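Local coordinates for protein inositol dehydrogenase (Lactobacillus casei, PDB 4MKX) that probably oxidises scyllo-inositol with NAD as cofactor, as a four-chain dehydrogenase of the Gfo/Idh/MocA family, at residues L282-V285 against G290-R293; S146-K151 against F303-L308; R221-L226 against G252-H257; F192-I197 against A229-T234. All coordinates share one frame; numbering follows the deposited sequence.

Contact 1 (L282-V285 against G290-R293); sequences LVTV and GIIR
Val285 and Ile292 face each other as an antiparallel hydrogen-bonded pair, their CA atoms 5.0 Å apart. The amide of Val285 donates to Ile292 O at 2.9 Å, almost perfectly straight and within the carbonyl plane, and Ile292 N returns the bond to Val285 O at 2.7 Å. Val285 O takes in addition a longer CA-H...O contact from Ile291. Both side chains of the pair stand on one face of the ribbon, with Val285 CB and Ile292 CB 4.2 Å apart. Thr284 brings two different branches to the second strand. Its methyl lies anti to the backbone N and meets the CG2 branch of Ile291 at 3.5 Å, while its hydroxyl OG1 comes up to the aliphatic CD of Arg293 at 3.2 Å. These are the two strands of a beta hairpin, 283-287 and 290-293, and the sheet does not stop at their edges: Val283 to Val285 form an antiparallel ladder with the second subunit, and Ile291 to Arg293 another with the third. In Arg293 the bend at chi2 (-59°) brings CD to 3.4 Å from Val283 O, and the one at chi3 (-78°) then directs NE and the guanidinium along the first strand. A water joins the side chains of Thr284 and Arg293, 2.7 Å from Thr284 OG1 and accepting from Arg293 NH1. Further out, Asn281 O of the same chain receives a hydrogen bond from Arg293 NH2, and Glu279 of the second subunit forms a salt bridge with NH1.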
loop_
_atom_site.group_PDB
_atom_site.type_symbol
_atom_site.label_atom_id
_atom_site.label_comp_id
_atom_site.label_asym_id
_atom_site.label_seq_id
_atom_site.Cartn_x
_atom_site.Cartn_y
_atom_site.Cartn_z
ATOM N N LEU A 282 -1.067 -2.251 11.824
ATOM C CA LEU A 282 -1.275 -3.155 10.687
ATOM C C LEU A 282 -2.732 -3.246 10.247
ATOM O O LEU A 282 -3.083 -4.153 9.494
ATOM C CB LEU A 282 -0.761 -4.574 11.011
ATOM C CG LEU A 282 0.742 -4.631 11.289
ATOM C CD1 LEU A 282 1.131 -5.972 11.889
ATOM C CD2 LEU A 282 1.460 -4.402 9.972
ATOM N N VAL A 283 -3.559 -2.295 10.686
ATOM C CA VAL A 283 -4.995 -2.319 10.358
ATOM C C VAL A 283 -5.359 -1.461 9.149
ATOM O O VAL A 283 -5.018 -0.275 9.063
ATOM C CB VAL A 283 -5.880 -1.887 11.563
ATOM C CG1 VAL A 283 -7.370 -1.980 11.179
ATOM C CG2 VAL A 283 -5.586 -2.752 12.796
ATOM N N THR A 284 -6.052 -2.086 8.202
ATOM C CA THR A 284 -6.631 -1.383 7.078
ATOM C C THR A 284 -8.142 -1.398 7.254
ATOM O O THR A 284 -8.718 -2.423 7.601
ATOM C CB THR A 284 -6.275 -2.099 5.761
ATOM O OG1 THR A 284 -4.850 -2.107 5.594
ATOM C CG2 THR A 284 -6.892 -1.364 4.575
ATOM N N VAL A 285 -8.775 -0.249 7.033
ATOM C CA VAL A 285 -10.222 -0.111 7.167
ATOM C C VAL A 285 -10.816 0.174 5.800
ATOM O O VAL A 285 -10.263 0.942 5.017
ATOM C CB VAL A 285 -10.559 1.050 8.121
ATOM C CG1 VAL A 285 -12.079 1.208 8.264
ATOM C CG2 VAL A 285 -9.932 0.817 9.487
ATOM N N GLY A 290 -13.550 4.733 1.301
ATOM C CA GLY A 290 -12.547 4.081 0.460
ATOM C C GLY A 290 -11.696 3.141 1.308
ATOM O O GLY A 290 -12.185 2.575 2.278
ATOM N N ILE A 291 -10.422 2.991 0.949
ATOM C CA ILE A 291 -9.501 2.170 1.739
ATOM C C ILE A 291 -8.705 3.118 2.636
ATOM O O ILE A 291 -8.013 3.999 2.131
ATOM C CB ILE A 291 -8.512 1.404 0.825
ATOM C CG1 ILE A 291 -9.252 0.662 -0.295
ATOM C CG2 ILE A 291 -7.658 0.454 1.640
ATOM C CD1 ILE A 291 -10.288 -0.334 0.194
ATOM N N ILE A 292 -8.781 2.924 3.952
ATOM C CA ILE A 292 -8.154 3.837 4.916
ATOM C C ILE A 292 -7.068 3.150 5.744
ATOM O O ILE A 292 -7.314 2.092 6.319
ATOM C CB ILE A 292 -9.221 4.386 5.892
ATOM C CG1 ILE A 292 -10.310 5.121 5.107
ATOM C CG2 ILE A 292 -8.588 5.331 6.928
ATOM C CD1 ILE A 292 -11.634 5.189 5.840
ATOM N N ARG A 293 -5.882 3.762 5.812
ATOM C CA ARG A 293 -4.846 3.381 6.786
ATOM C C ARG A 293 -4.755 4.459 7.854
ATOM O O ARG A 293 -4.435 5.606 7.561
ATOM C CB ARG A 293 -3.463 3.231 6.124
ATOM C CG ARG A 293 -3.217 1.911 5.390
ATOM C CD ARG A 293 -3.355 0.684 6.317
ATOM N NE ARG A 293 -2.229 0.386 7.216
ATOM C CZ ARG A 293 -1.162 -0.339 6.875
ATOM N NH1 ARG A 293 -1.036 -0.803 5.633
ATOM N NH2 ARG A 293 -0.213 -0.598 7.760
HETATM O O HOH W 1 -3.236 -1.346 3.518
#

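Contact 2 (S146-K151 against F303-L308); sequences SYRYAK and FAQAFL
Tyr147 and Phe303 meet ring against ring, Tyr147 CE2 lying 4.4 Å from Phe303 CE1. The tyrosine carbon comes to the edge of the phenylalanine ring, near its plane, so this is a touch of ring carbons and not a stack. Phe303 occupies the N-cap position of helix 304-319, and its ring reaches toward the other helix although its CB does not point that way. Tyr147 does point its CB at 303-308, and the tyrosine OH is hydrogen-bonded to Thr263 OG1. Beside the rings, Arg148 and Gln305 extend toward each other and cross at a slant, with guanidinium and amide planes only 20° apart. Arg148 NH2 and Gln305 NE2 approach to 3.5 Å, but both are donors, so the two nitrogens are neighbours without a bond between them. Both are drawn to the start of helix 145-155: Arg148 NH2 forms a salt bridge with Asp145 OD1, and Gln305 NE2 donates to Phe143 O. Gln305 NE2 also donates to Ser309 OG in its own helix, and Gln305 OE1 accepts from Asp145 N. Gln305 gets there with CG anti to the backbone N (chi1 172°) and a bend at chi2 that turns the amide toward the Asp145 backbone N. The residues at the beginning of helix 145-155 are thus tied to the first turn of helix 304-319. Beneath this pair of helices, Val261 of strand 260-267 touches both rings, while Tyr147 also rests on Ile274 of strand 271-274 and on Val202 and Phe206 of helix 197-207.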
loop_
_atom_site.group_PDB
_atom_site.type_symbol
_atom_site.label_atom_id
_atom_site.label_comp_id
_atom_site.label_asym_id
_atom_site.label_seq_id
_atom_site.Cartn_x
_atom_site.Cartn_y
_atom_site.Cartn_z
ATOM N N SER A 146 13.109 1.266 11.943
ATOM C CA SER A 146 12.999 1.428 10.490
ATOM C C SER A 146 14.204 2.180 9.911
ATOM O O SER A 146 14.731 1.816 8.853
ATOM C CB SER A 146 11.662 2.084 10.085
ATOM O OG SER A 146 10.579 1.231 10.429
ATOM N N TYR A 147 14.644 3.231 10.590
ATOM C CA TYR A 147 15.840 3.952 10.167
ATOM C C TYR A 147 17.070 3.050 10.198
ATOM O O TYR A 147 17.899 3.113 9.287
ATOM C CB TYR A 147 16.089 5.205 11.024
ATOM C CG TYR A 147 15.285 6.403 10.553
ATOM C CD1 TYR A 147 15.739 7.209 9.518
ATOM C CD2 TYR A 147 14.049 6.694 11.117
ATOM C CE1 TYR A 147 14.994 8.293 9.075
ATOM C CE2 TYR A 147 13.293 7.762 10.673
ATOM C CZ TYR A 147 13.770 8.566 9.656
ATOM O OH TYR A 147 13.019 9.642 9.210
ATOM N N ARG A 148 17.186 2.223 11.233
ATOM C CA ARG A 148 18.318 1.301 11.341
ATOM C C ARG A 148 18.307 0.258 10.236
ATOM O O ARG A 148 19.360 -0.088 9.703
ATOM C CB ARG A 148 18.371 0.624 12.722
ATOM C CG ARG A 148 18.927 1.551 13.794
ATOM C CD ARG A 148 19.216 0.826 15.125
ATOM N NE ARG A 148 18.010 0.248 15.718
ATOM C CZ ARG A 148 17.822 0.036 17.022
ATOM N NH1 ARG A 148 18.757 0.362 17.910
ATOM N NH2 ARG A 148 16.687 -0.499 17.447
ATOM N N TYR A 149 17.121 -0.228 9.880
ATOM C CA TYR A 149 16.988 -1.200 8.801
ATOM C C TYR A 149 17.459 -0.594 7.482
ATOM O O TYR A 149 18.158 -1.245 6.701
ATOM C CB TYR A 149 15.530 -1.702 8.694
ATOM C CG TYR A 149 15.306 -2.736 7.606
ATOM C CD1 TYR A 149 15.499 -4.091 7.854
ATOM C CD2 TYR A 149 14.892 -2.352 6.337
ATOM C CE1 TYR A 149 15.295 -5.034 6.853
ATOM C CE2 TYR A 149 14.684 -3.282 5.335
ATOM C CZ TYR A 149 14.885 -4.622 5.603
ATOM O OH TYR A 149 14.679 -5.544 4.600
ATOM N N ALA A 150 17.077 0.656 7.225
ATOM C CA ALA A 150 17.501 1.344 6.005
ATOM C C ALA A 150 18.999 1.603 6.002
ATOM O O ALA A 150 19.650 1.494 4.963
ATOM C CB ALA A 150 16.742 2.653 5.831
ATOM N N LYS A 151 19.544 1.975 7.157
ATOM C CA LYS A 151 20.973 2.223 7.272
ATOM C C LYS A 151 21.748 0.950 6.938
ATOM O O LYS A 151 22.779 0.991 6.264
ATOM C CB LYS A 151 21.302 2.678 8.694
ATOM C CG LYS A 151 22.767 3.047 8.920
ATOM C CD LYS A 151 23.175 4.233 8.069
ATOM C CE LYS A 151 24.446 4.916 8.623
ATOM N NZ LYS A 151 25.553 3.939 8.821
ATOM N N PHE A 303 7.750 7.560 17.843
ATOM C CA PHE A 303 9.115 7.249 18.231
ATOM C C PHE A 303 9.250 6.620 19.599
ATOM O O PHE A 303 10.328 6.635 20.185
ATOM C CB PHE A 303 10.023 8.485 18.078
ATOM C CG PHE A 303 10.309 8.838 16.642
ATOM C CD1 PHE A 303 11.038 7.965 15.841
ATOM C CD2 PHE A 303 9.836 10.027 16.089
ATOM C CE1 PHE A 303 11.301 8.270 14.508
ATOM C CE2 PHE A 303 10.094 10.339 14.765
ATOM C CZ PHE A 303 10.818 9.457 13.964
ATOM N N ALA A 304 8.169 6.008 20.077
ATOM C CA ALA A 304 8.203 5.352 21.383
ATOM C C ALA A 304 9.355 4.369 21.532
ATOM O O ALA A 304 10.072 4.380 22.542
ATOM C CB ALA A 304 6.871 4.656 21.647
ATOM N N GLN A 305 9.512 3.499 20.540
ATOM C CA GLN A 305 10.573 2.499 20.548
ATOM C C GLN A 305 11.952 3.130 20.520
ATOM O O GLN A 305 12.851 2.691 21.243
ATOM C CB GLN A 305 10.402 1.545 19.349
ATOM C CG GLN A 305 11.575 0.578 19.152
ATOM C CD GLN A 305 12.584 1.080 18.129
ATOM O OE1 GLN A 305 12.225 1.427 16.998
ATOM N NE2 GLN A 305 13.849 1.141 18.530
ATOM N N ALA A 306 12.116 4.167 19.706
ATOM C CA ALA A 306 13.415 4.825 19.575
ATOM C C ALA A 306 13.850 5.492 20.873
ATOM O O ALA A 306 15.031 5.484 21.210
ATOM C CB ALA A 306 13.381 5.846 18.453
ATOM N N PHE A 307 12.904 6.090 21.589
ATOM C CA PHE A 307 13.237 6.697 22.877
ATOM C C PHE A 307 13.746 5.649 23.865
ATOM O O PHE A 307 14.770 5.855 24.518
ATOM C CB PHE A 307 12.034 7.442 23.474
ATOM C CG PHE A 307 11.695 8.708 22.759
ATOM C CD1 PHE A 307 12.687 9.647 22.463
ATOM C CD2 PHE A 307 10.390 8.968 22.355
ATOM C CE1 PHE A 307 12.372 10.829 21.791
ATOM C CE2 PHE A 307 10.071 10.144 21.686
ATOM C CZ PHE A 307 11.067 11.074 21.398
ATOM N N LEU A 308 13.023 4.539 23.992
ATOM C CA LEU A 308 13.436 3.462 24.887
ATOM C C LEU A 308 14.809 2.921 24.503
ATOM O O LEU A 308 15.655 2.713 25.367
ATOM C CB LEU A 308 12.395 2.331 24.884
ATOM C CG LEU A 308 11.144 2.602 25.712
ATOM C CD1 LEU A 308 9.988 1.704 25.273
ATOM C CD2 LEU A 308 11.456 2.391 27.194
#

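Contact 3 (R221-L226 against G252-H257); sequences RAYPVL and GRNAAH
Asn254 OD1 accepts a hydrogen bond of 2.7 Å from a water that also lies 2.9 Å from Tyr223 OH, and this single water is the polar link between the two segments. The contact joins two parts of the GFO/IDH/MocA C-terminal domain: the loop between strands 211-219 and 234-241, and the short strand 254-255 that follows a corner in the chain at Arg253. Direct contact is slight and near the surface. The Asn254 amide stands almost upright to the tyrosine ring, their planes 85° apart, with OD1 at the ring's edge, 4.0 Å from Tyr223 CE1. Asn254 CG is anti to the backbone N (chi1 -162°), which extends the amide toward the loop. An alanine here would remove the amide, and the bridging water would probably lose its acceptor on this strand, leaving Tyr223 without its link across the gap. The carboxylate of Glu233 holds the loop, accepting from the backbone N atoms of Ala222 and Tyr223. Met176 of helix 176-179 touches both Tyr223 and Asn254, while Thr268 of the fourth subunit packs on Asn254. On the amide's other branch, Asn254 ND2 rests against the methyl CB of Ala222 at 3.6 Å.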
loop_
_atom_site.group_PDB
_atom_site.type_symbol
_atom_site.label_atom_id
_atom_site.label_comp_id
_atom_site.label_asym_id
_atom_site.label_seq_id
_atom_site.Cartn_x
_atom_site.Cartn_y
_atom_site.Cartn_z
ATOM N N ARG A 221 0.757 30.471 4.911
ATOM C CA ARG A 221 -0.501 30.570 4.172
ATOM C C ARG A 221 -1.709 30.367 5.076
ATOM O O ARG A 221 -2.626 31.187 5.101
ATOM C CB ARG A 221 -0.541 29.531 3.051
ATOM C CG ARG A 221 -1.642 29.778 2.029
ATOM C CD ARG A 221 -1.074 30.609 0.897
ATOM N NE ARG A 221 -0.349 29.767 -0.041
ATOM C CZ ARG A 221 0.394 30.220 -1.045
ATOM N NH1 ARG A 221 0.538 31.524 -1.249
ATOM N NH2 ARG A 221 1.015 29.358 -1.831
ATOM N N ALA A 222 -1.704 29.261 5.815
ATOM C CA ALA A 222 -2.833 28.906 6.671
ATOM C C ALA A 222 -2.942 29.813 7.903
ATOM O O ALA A 222 -4.049 30.106 8.373
ATOM C CB ALA A 222 -2.746 27.440 7.083
ATOM N N TYR A 223 -1.793 30.231 8.430
ATOM C CA TYR A 223 -1.742 31.109 9.598
ATOM C C TYR A 223 -0.763 32.275 9.373
ATOM O O TYR A 223 0.365 32.246 9.881
ATOM C CB TYR A 223 -1.326 30.319 10.852
ATOM C CG TYR A 223 -2.238 29.155 11.222
ATOM C CD1 TYR A 223 -2.152 27.933 10.556
ATOM C CD2 TYR A 223 -3.167 29.272 12.257
ATOM C CE1 TYR A 223 -2.978 26.865 10.890
ATOM C CE2 TYR A 223 -4.002 28.202 12.602
ATOM C CZ TYR A 223 -3.900 27.004 11.915
ATOM O OH TYR A 223 -4.722 25.939 12.245
ATOM N N PRO A 224 -1.186 33.301 8.606
ATOM C CA PRO A 224 -0.340 34.474 8.324
ATOM C C PRO A 224 0.100 35.293 9.539
ATOM O O PRO A 224 0.976 36.147 9.386
ATOM C CB PRO A 224 -1.224 35.326 7.406
ATOM C CG PRO A 224 -2.048 34.320 6.671
ATOM C CD PRO A 224 -2.366 33.269 7.725
ATOM N N VAL A 225 -0.478 35.043 10.711
ATOM C CA VAL A 225 -0.052 35.727 11.935
ATOM C C VAL A 225 1.400 35.366 12.284
ATOM O O VAL A 225 2.112 36.125 12.955
ATOM C CB VAL A 225 -1.010 35.422 13.119
ATOM C CG1 VAL A 225 -1.078 33.922 13.399
ATOM C CG2 VAL A 225 -0.600 36.186 14.370
ATOM N N LEU A 226 1.845 34.210 11.801
ATOM C CA LEU A 226 3.219 33.769 12.022
ATOM C C LEU A 226 4.252 34.690 11.353
ATOM O O LEU A 226 5.422 34.702 11.746
ATOM C CB LEU A 226 3.395 32.315 11.565
ATOM C CG LEU A 226 2.599 31.303 12.397
ATOM C CD1 LEU A 226 2.623 29.929 11.752
ATOM C CD2 LEU A 226 3.126 31.227 13.826
ATOM N N GLY A 252 7.283 21.551 8.710
ATOM C CA GLY A 252 6.004 22.196 8.811
ATOM C C GLY A 252 5.360 21.930 10.140
ATOM O O GLY A 252 5.810 21.076 10.906
ATOM N N ARG A 253 4.294 22.672 10.400
ATOM C CA ARG A 253 3.575 22.536 11.651
ATOM C C ARG A 253 2.102 22.279 11.407
ATOM O O ARG A 253 1.306 22.291 12.347
ATOM C CB ARG A 253 3.758 23.806 12.475
ATOM C CG ARG A 253 5.201 24.232 12.620
ATOM C CD ARG A 253 5.313 25.451 13.512
ATOM N NE ARG A 253 6.700 25.802 13.806
ATOM C CZ ARG A 253 7.443 25.202 14.736
ATOM N NH1 ARG A 253 6.942 24.206 15.457
ATOM N NH2 ARG A 253 8.694 25.598 14.935
ATOM N N ASN A 254 1.735 22.024 10.154
ATOM C CA ASN A 254 0.319 21.947 9.803
ATOM C C ASN A 254 -0.088 20.743 8.943
ATOM O O ASN A 254 -0.750 20.905 7.919
ATOM C CB ASN A 254 -0.097 23.249 9.103
ATOM C CG ASN A 254 -1.602 23.453 9.087
ATOM O OD1 ASN A 254 -2.298 23.066 10.025
ATOM N ND2 ASN A 254 -2.108 24.062 8.016
ATOM N N ALA A 255 0.302 19.539 9.351
ATOM C CA ALA A 255 -0.108 18.336 8.623
ATOM C C ALA A 255 -1.492 17.890 9.072
ATOM O O ALA A 255 -1.721 17.638 10.253
ATOM C CB ALA A 255 0.900 17.194 8.827
ATOM N N ALA A 256 -2.419 17.769 8.134
ATOM C CA ALA A 256 -3.780 17.402 8.500
ATOM C C ALA A 256 -3.912 15.929 8.888
ATOM O O ALA A 256 -4.804 15.563 9.661
ATOM C CB ALA A 256 -4.744 17.746 7.372
ATOM N N HIS A 257 -3.032 15.083 8.357
ATOM C CA HIS A 257 -3.223 13.640 8.499
ATOM C C HIS A 257 -2.526 13.014 9.703
ATOM O O HIS A 257 -2.692 11.817 9.960
ATOM C CB HIS A 257 -2.817 12.913 7.210
ATOM C CG HIS A 257 -1.394 13.149 6.805
ATOM N ND1 HIS A 257 -0.954 14.355 6.299
ATOM C CD2 HIS A 257 -0.308 12.339 6.845
ATOM C CE1 HIS A 257 0.338 14.275 6.033
ATOM N NE2 HIS A 257 0.754 13.058 6.347
HETATM O O HOH W 2 -4.912 23.742 10.359
#

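Contact 4 (F192-I197 against A229-T234); sequences FLDMSI and AGELET
Phe192 brings its ring atom CE2 to 4.0 Å from Leu232 CD1, the one apolar touch between the helical turn and the loop. The two side chains meet at a slant. Phe192 carries CG anti to the carbonyl carbon (chi1 -59°), which swings the ring over to the leucine even though its CB does not head that way; the CB of Leu232 does point toward the helix. Helix 328-347 backs this pair, with Leu341 against Phe192 and Phe345 against Leu232. The second meeting is between acids: Asp194 OD2 and Glu231 OE2 lie 4.1 Å apart, with carboxylate planes just 20° from parallel while the side chains run roughly at right angles. Two like charges this near would probably repel, and Asp194 OD2 has a compensating partner in the salt bridge from Arg253 NH2. Within the GFO/IDH/MocA C-terminal domain the contact joins helix 191-195 to the loop that leads into strand 234-241, while Met195 and Ser196 touch Ala251 of strand 246-252 in the domain's mixed sheet. Glu231 is folded back on its own backbone by a bend at chi2 (-64°), so that OE1 uses its anti lone pair to accept from Leu232 N at 3.0 Å. Its other oxygen, OE2, takes a weak hydrogen bond from Gly190 N just ahead of the helix. A leucine in its place would have no carboxylate, and the amides of Leu232 and Gly190 would probably both be left without this acceptor. Beyond it, Asn220 ND2 donates to Glu231 O.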
loop_
_atom_site.group_PDB
_atom_site.type_symbol
_atom_site.label_atom_id
_atom_site.label_comp_id
_atom_site.label_asym_id
_atom_site.label_seq_id
_atom_site.Cartn_x
_atom_site.Cartn_y
_atom_site.Cartn_z
ATOM N N PHE A 192 13.384 25.716 11.266
ATOM C CA PHE A 192 14.397 24.738 10.906
ATOM C C PHE A 192 15.162 24.272 12.141
ATOM O O PHE A 192 15.555 23.109 12.238
ATOM C CB PHE A 192 15.311 25.300 9.816
ATOM C CG PHE A 192 14.569 25.689 8.562
ATOM C CD1 PHE A 192 14.124 24.714 7.678
ATOM C CD2 PHE A 192 14.305 27.023 8.276
ATOM C CE1 PHE A 192 13.434 25.060 6.521
ATOM C CE2 PHE A 192 13.612 27.377 7.121
ATOM C CZ PHE A 192 13.170 26.391 6.246
ATOM N N LEU A 193 15.349 25.182 13.089
ATOM C CA LEU A 193 15.965 24.832 14.362
ATOM C C LEU A 193 15.086 23.840 15.111
ATOM O O LEU A 193 15.570 22.847 15.664
ATOM C CB LEU A 193 16.141 26.086 15.215
ATOM C CG LEU A 193 17.140 25.985 16.360
ATOM C CD1 LEU A 193 18.528 26.325 15.840
ATOM C CD2 LEU A 193 16.719 26.900 17.512
ATOM N N ASP A 194 13.787 24.117 15.138
ATOM C CA ASP A 194 12.852 23.287 15.889
ATOM C C ASP A 194 12.591 21.936 15.231
ATOM O O ASP A 194 12.586 20.894 15.894
ATOM C CB ASP A 194 11.522 24.029 16.079
ATOM C CG ASP A 194 11.624 25.177 17.064
ATOM O OD1 ASP A 194 12.551 25.164 17.906
ATOM O OD2 ASP A 194 10.766 26.089 17.002
ATOM N N MET A 195 12.376 21.959 13.919
ATOM C CA MET A 195 11.833 20.798 13.214
ATOM C C MET A 195 12.837 19.996 12.384
ATOM O O MET A 195 12.623 18.809 12.139
ATOM C CB MET A 195 10.680 21.237 12.293
ATOM C CG MET A 195 9.442 21.699 13.027
ATOM S SD MET A 195 8.761 20.394 14.065
ATOM C CE MET A 195 8.110 19.280 12.817
ATOM N N SER A 196 13.913 20.632 11.933
ATOM C CA SER A 196 14.763 19.992 10.935
ATOM C C SER A 196 16.090 19.455 11.450
ATOM O O SER A 196 16.837 18.857 10.681
ATOM C CB SER A 196 15.042 20.961 9.786
ATOM O OG SER A 196 13.826 21.426 9.231
ATOM N N ILE A 197 16.399 19.686 12.725
ATOM C CA ILE A 197 17.661 19.213 13.268
ATOM C C ILE A 197 17.809 17.698 13.140
ATOM O O ILE A 197 18.882 17.215 12.798
ATOM C CB ILE A 197 17.875 19.664 14.736
ATOM C CG1 ILE A 197 18.123 21.169 14.772
ATOM C CG2 ILE A 197 19.090 18.977 15.339
ATOM C CD1 ILE A 197 18.825 21.655 16.034
ATOM N N ALA A 229 5.454 37.226 13.758
ATOM C CA ALA A 229 6.163 36.587 14.859
ATOM C C ALA A 229 7.518 36.037 14.417
ATOM O O ALA A 229 8.251 35.453 15.220
ATOM C CB ALA A 229 5.312 35.477 15.455
ATOM N N GLY A 230 7.848 36.227 13.143
ATOM C CA GLY A 230 9.081 35.692 12.597
ATOM C C GLY A 230 9.109 34.180 12.711
ATOM O O GLY A 230 10.152 33.580 12.990
ATOM N N GLU A 231 7.948 33.561 12.528
ATOM C CA GLU A 231 7.869 32.110 12.516
ATOM C C GLU A 231 7.376 31.618 11.165
ATOM O O GLU A 231 6.949 32.410 10.336
ATOM C CB GLU A 231 6.971 31.589 13.639
ATOM C CG GLU A 231 7.727 31.176 14.891
ATOM C CD GLU A 231 8.671 29.993 14.670
ATOM O OE1 GLU A 231 8.672 29.389 13.571
ATOM O OE2 GLU A 231 9.419 29.660 15.610
ATOM N N LEU A 232 7.469 30.313 10.943
ATOM C CA LEU A 232 7.045 29.724 9.676
ATOM C C LEU A 232 6.158 28.543 9.951
ATOM O O LEU A 232 6.431 27.764 10.869
ATOM C CB LEU A 232 8.249 29.237 8.867
ATOM C CG LEU A 232 9.024 30.253 8.041
ATOM C CD1 LEU A 232 10.270 29.614 7.453
ATOM C CD2 LEU A 232 8.129 30.814 6.947
ATOM N N GLU A 233 5.110 28.389 9.150
ATOM C CA GLU A 233 4.262 27.210 9.256
ATOM C C GLU A 233 4.727 26.091 8.322
ATOM O O GLU A 233 4.587 24.916 8.650
ATOM C CB GLU A 233 2.804 27.564 8.979
ATOM C CG GLU A 233 2.525 27.883 7.545
ATOM C CD GLU A 233 1.063 28.090 7.273
ATOM O OE1 GLU A 233 0.376 28.648 8.158
ATOM O OE2 GLU A 233 0.616 27.707 6.171
ATOM N N THR A 234 5.259 26.447 7.153
ATOM C CA THR A 234 5.848 25.459 6.246
ATOM C C THR A 234 7.076 26.061 5.604
ATOM O O THR A 234 7.069 27.230 5.215
ATOM C CB THR A 234 4.886 25.039 5.110
ATOM O OG1 THR A 234 3.580 24.808 5.641
ATOM C CG2 THR A 234 5.382 23.761 4.439
#

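How the contacts relate
Contacts 3 and 4 are close partners: both use the loop between strands 211-219 and 234-241, their segments alternate along the chain, and they are tied together by Glu233 and by the salt bridge from Asp194 of contact 4 to Arg253 of contact 3. Contact 4 is buried and mixes apolar packing with carboxylates, whereas contact 3 lies at the surface and relies on water. Contact 2, partly buried, joins two helices through ring carbons and polar side chains whose bonds go to residues around them, and along the chain it encloses the other three. Contact 1, its centre about 30 Å from the centre of the chain, is nevertheless buried by subunits, and it alone has direct backbone bonds between its segments. Contacts 1 and 2 both touch the second subunit.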